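Ribosome-associated factor Y (Coxiella burnetii, PDB 3TQM) probably binds ribosomes as a hibernation factor of the HPF/YfiA family, associating with 100S ribosomes, dimers of the 70S particle, and thereby helping to regulate translation. Local coordinates at residues A[32-40]-A[50-58]. Numbering follows the deposited sequence.
Sequences DEISNIHII and VDANVKLPG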
loop_
_atom_site.group_PDB
_atom_site.type_symbol
_atom_site.label_atom_id
_atom_site.label_comp_id
_atom_site.label_asym_id
_atom_site.label_seq_id
_atom_site.Cartn_x
_atom_site.Cartn_y
_atom_site.Cartn_z
ATOM N N ASP A 32 -7.350 -12.139 -2.304
ATOM C CA ASP A 32 -6.724 -13.441 -2.496
ATOM C C ASP A 32 -6.269 -13.677 -3.933
ATOM O O ASP A 32 -5.676 -14.711 -4.245
ATOM C CB ASP A 32 -7.646 -14.565 -2.019
ATOM C CG ASP A 32 -7.702 -14.662 -0.508
ATOM O OD1 ASP A 32 -6.818 -15.325 0.076
ATOM O OD2 ASP A 32 -8.618 -14.067 0.100
ATOM N N GLU A 33 -6.537 -12.709 -4.801
ATOM C CA GLU A 33 -6.087 -12.787 -6.183
ATOM C C GLU A 33 -4.778 -12.032 -6.359
ATOM O O GLU A 33 -4.153 -12.085 -7.419
ATOM C CB GLU A 33 -7.155 -12.241 -7.124
ATOM C CG GLU A 33 -8.478 -12.969 -7.000
ATOM C CD GLU A 33 -9.504 -12.477 -7.992
ATOM O OE1 GLU A 33 -9.105 -11.960 -9.057
ATOM O OE2 GLU A 33 -10.711 -12.604 -7.704
ATOM N N ILE A 34 -4.368 -11.332 -5.305
ATOM C CA ILE A 34 -3.112 -10.596 -5.304
ATOM C C ILE A 34 -1.926 -11.528 -5.082
ATOM O O ILE A 34 -1.923 -12.332 -4.149
ATOM C CB ILE A 34 -3.098 -9.536 -4.197
ATOM C CG1 ILE A 34 -4.210 -8.513 -4.421
ATOM C CG2 ILE A 34 -1.747 -8.852 -4.134
ATOM C CD1 ILE A 34 -4.306 -7.471 -3.323
ATOM N N SER A 35 -0.917 -11.413 -5.938
ATOM C CA SER A 35 0.280 -12.235 -5.822
ATOM C C SER A 35 1.407 -11.479 -5.126
ATOM O O SER A 35 1.992 -11.976 -4.163
ATOM C CB SER A 35 0.742 -12.701 -7.201
ATOM O OG SER A 35 1.094 -11.607 -8.021
ATOM N N ASN A 36 1.706 -10.279 -5.617
ATOM C CA ASN A 36 2.784 -9.462 -5.064
ATOM C C ASN A 36 2.369 -8.034 -4.723
ATOM O O ASN A 36 1.695 -7.361 -5.505
ATOM C CB ASN A 36 3.970 -9.406 -6.028
ATOM C CG ASN A 36 4.675 -10.735 -6.167
ATOM O OD1 ASN A 36 5.438 -11.142 -5.289
ATOM N ND2 ASN A 36 4.441 -11.416 -7.286
ATOM N N ILE A 37 2.797 -7.574 -3.557
ATOM C CA ILE A 37 2.626 -6.182 -3.177
ATOM C C ILE A 37 3.976 -5.605 -2.795
ATOM O O ILE A 37 4.623 -6.092 -1.868
ATOM C CB ILE A 37 1.693 -6.030 -1.973
ATOM C CG1 ILE A 37 0.318 -6.619 -2.282
ATOM C CG2 ILE A 37 1.576 -4.564 -1.581
ATOM C CD1 ILE A 37 -0.736 -6.236 -1.270
ATOM N N HIS A 38 4.408 -4.574 -3.512
ATOM C CA HIS A 38 5.639 -3.886 -3.155
ATOM C C HIS A 38 5.324 -2.469 -2.691
ATOM O O HIS A 38 4.799 -1.656 -3.453
ATOM C CB HIS A 38 6.630 -3.874 -4.320
ATOM C CG HIS A 38 8.018 -3.476 -3.922
ATOM N ND1 HIS A 38 9.111 -3.671 -4.737
ATOM C CD2 HIS A 38 8.490 -2.892 -2.794
ATOM C CE1 HIS A 38 10.196 -3.226 -4.131
ATOM N NE2 HIS A 38 9.848 -2.748 -2.949
ATOM N N ILE A 39 5.636 -2.191 -1.429
ATOM C CA ILE A 39 5.361 -0.897 -0.820
ATOM C C ILE A 39 6.641 -0.090 -0.648
ATOM O O ILE A 39 7.680 -0.624 -0.260
ATOM C CB ILE A 39 4.689 -1.060 0.554
ATOM C CG1 ILE A 39 3.360 -1.792 0.405
ATOM C CG2 ILE A 39 4.461 0.292 1.212
ATOM C CD1 ILE A 39 2.643 -1.976 1.707
ATOM N N ILE A 40 6.556 1.202 -0.940
ATOM C CA ILE A 40 7.703 2.087 -0.813
ATOM C C ILE A 40 7.373 3.318 0.024
ATOM O O ILE A 40 6.541 4.143 -0.359
ATOM C CB ILE A 40 8.235 2.514 -2.189
ATOM C CG1 ILE A 40 8.655 1.283 -2.996
ATOM C CG2 ILE A 40 9.400 3.477 -2.035
ATOM C CD1 ILE A 40 9.340 1.611 -4.294
ATOM N N VAL A 50 3.490 7.393 0.810
ATOM C CA VAL A 50 3.544 5.937 0.728
ATOM C C VAL A 50 3.017 5.488 -0.636
ATOM O O VAL A 50 1.930 5.882 -1.053
ATOM C CB VAL A 50 2.742 5.260 1.860
ATOM C CG1 VAL A 50 2.810 3.747 1.731
ATOM C CG2 VAL A 50 3.276 5.696 3.217
ATOM N N ASP A 51 3.804 4.671 -1.329
ATOM C CA ASP A 51 3.469 4.223 -2.674
ATOM C C ASP A 51 3.361 2.699 -2.711
ATOM O O ASP A 51 4.074 2.001 -1.988
ATOM C CB ASP A 51 4.529 4.716 -3.663
ATOM C CG ASP A 51 4.126 4.512 -5.112
ATOM O OD1 ASP A 51 2.963 4.129 -5.369
ATOM O OD2 ASP A 51 4.973 4.748 -6.002
ATOM N N ALA A 52 2.463 2.185 -3.548
ATOM C CA ALA A 52 2.208 0.749 -3.601
ATOM C C ALA A 52 2.043 0.216 -5.023
ATOM O O ALA A 52 1.374 0.827 -5.857
ATOM C CB ALA A 52 0.987 0.402 -2.762
ATOM N N ASN A 53 2.661 -0.930 -5.286
ATOM C CA ASN A 53 2.514 -1.623 -6.562
ATOM C C ASN A 53 1.940 -3.020 -6.331
ATOM O O ASN A 53 2.593 -3.881 -5.743
ATOM C CB ASN A 53 3.865 -1.702 -7.286
ATOM C CG ASN A 53 3.811 -2.548 -8.547
ATOM O OD1 ASN A 53 4.109 -3.740 -8.516
ATOM N ND2 ASN A 53 3.442 -1.931 -9.664
ATOM N N VAL A 54 0.709 -3.237 -6.784
ATOM C CA VAL A 54 0.005 -4.493 -6.537
ATOM C C VAL A 54 -0.217 -5.303 -7.812
ATOM O O VAL A 54 -0.710 -4.786 -8.814
ATOM C CB VAL A 54 -1.355 -4.247 -5.861
ATOM C CG1 VAL A 54 -2.163 -5.535 -5.805
ATOM C CG2 VAL A 54 -1.149 -3.670 -4.467
ATOM N N LYS A 55 0.142 -6.581 -7.760
ATOM C CA LYS A 55 0.060 -7.444 -8.927
ATOM C C LYS A 55 -1.087 -8.449 -8.828
ATOM O O LYS A 55 -1.127 -9.281 -7.922
ATOM C CB LYS A 55 1.392 -8.163 -9.149
ATOM C CG LYS A 55 1.415 -9.085 -10.358
ATOM C CD LYS A 55 0.965 -8.368 -11.623
ATOM C CE LYS A 55 1.031 -9.295 -12.828
ATOM N NZ LYS A 55 0.262 -8.761 -13.983
ATOM N N LEU A 56 -2.021 -8.344 -9.765
ATOM C CA LEU A 56 -3.131 -9.275 -9.879
ATOM C C LEU A 56 -2.958 -10.038 -11.183
ATOM O O LEU A 56 -2.140 -9.656 -12.022
ATOM C CB LEU A 56 -4.461 -8.521 -9.898
ATOM C CG LEU A 56 -4.784 -7.636 -8.696
ATOM C CD1 LEU A 56 -5.520 -6.386 -9.149
ATOM C CD2 LEU A 56 -5.587 -8.391 -7.639
ATOM N N PRO A 57 -3.718 -11.128 -11.362
ATOM C CA PRO A 57 -3.635 -11.861 -12.630
ATOM C C PRO A 57 -4.143 -11.011 -13.795
ATOM O O PRO A 57 -5.335 -10.704 -13.864
ATOM C CB PRO A 57 -4.561 -13.063 -12.402
ATOM C CG PRO A 57 -4.626 -13.218 -10.911
ATOM C CD PRO A 57 -4.581 -11.814 -10.384
ATOM N N GLY A 58 -3.239 -10.626 -14.692
ATOM C CA GLY A 58 -3.617 -9.898 -15.890
ATOM C C GLY A 58 -3.463 -8.391 -15.823
ATOM O O GLY A 58 -3.530 -7.718 -16.847
#
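With CG1 opposite the backbone N (chi1 171°) and CG2 beside it, Val54 spreads its two methyls between Ile37 of the neighbouring strand and Ile34 of the loop leading into it. CG1 faces Ile34, 3.7 Å from Ile34 CG2, whereas CG2 lies alongside Ile37, whose side chain points the same way. Ile34 is shared in turn: its CG1 comes within 3.5 Å of Leu56 CD2, the two chains slanting across each other. Farther along, Ile39 reaches over to Val50 by a single branch, CG2 to CG1 at 3.9 Å. Beneath this apolar row the backbones pair as the two arms of an antiparallel beta hairpin, strands 36-44 and 47-56, at the centre of a four-stranded mixed sheet; the beta-alpha-beta-beta-beta-alpha order, both helices on one face, is the HPF/YfiA fold. His38 and Asn53 each give a backbone N-H to the other's carbonyl oxygen, as do Ile40 and Asp51; Ile39 with Ala52 is the non-hydrogen-bonded pair between them, and Ile37 with Val54 the next beyond His38 and Asn53. The two helices cover the row: Leu24 of helix 14-24 touches Ile37 and Ile39, and Leu77 of helix 70-89 touches Val50 and Ala52. On the reverse face polar ends look to flanking strands, His38 NE2 bonding Thr6 OG1 and Asn53 ND2 bonding Asn62 OD1. Just ahead of strand 36-44, Ser35 N meets Lys55 O at 2.9 Å, an almost straight bond (172° at the hydrogen). Lys55 CG, anti to the backbone N, lies 3.5 Å from Ser35 OG; beyond a bend at chi2 (53°) the chain leads away, NZ bonding Ser59 O and, weakly, Leu56 O.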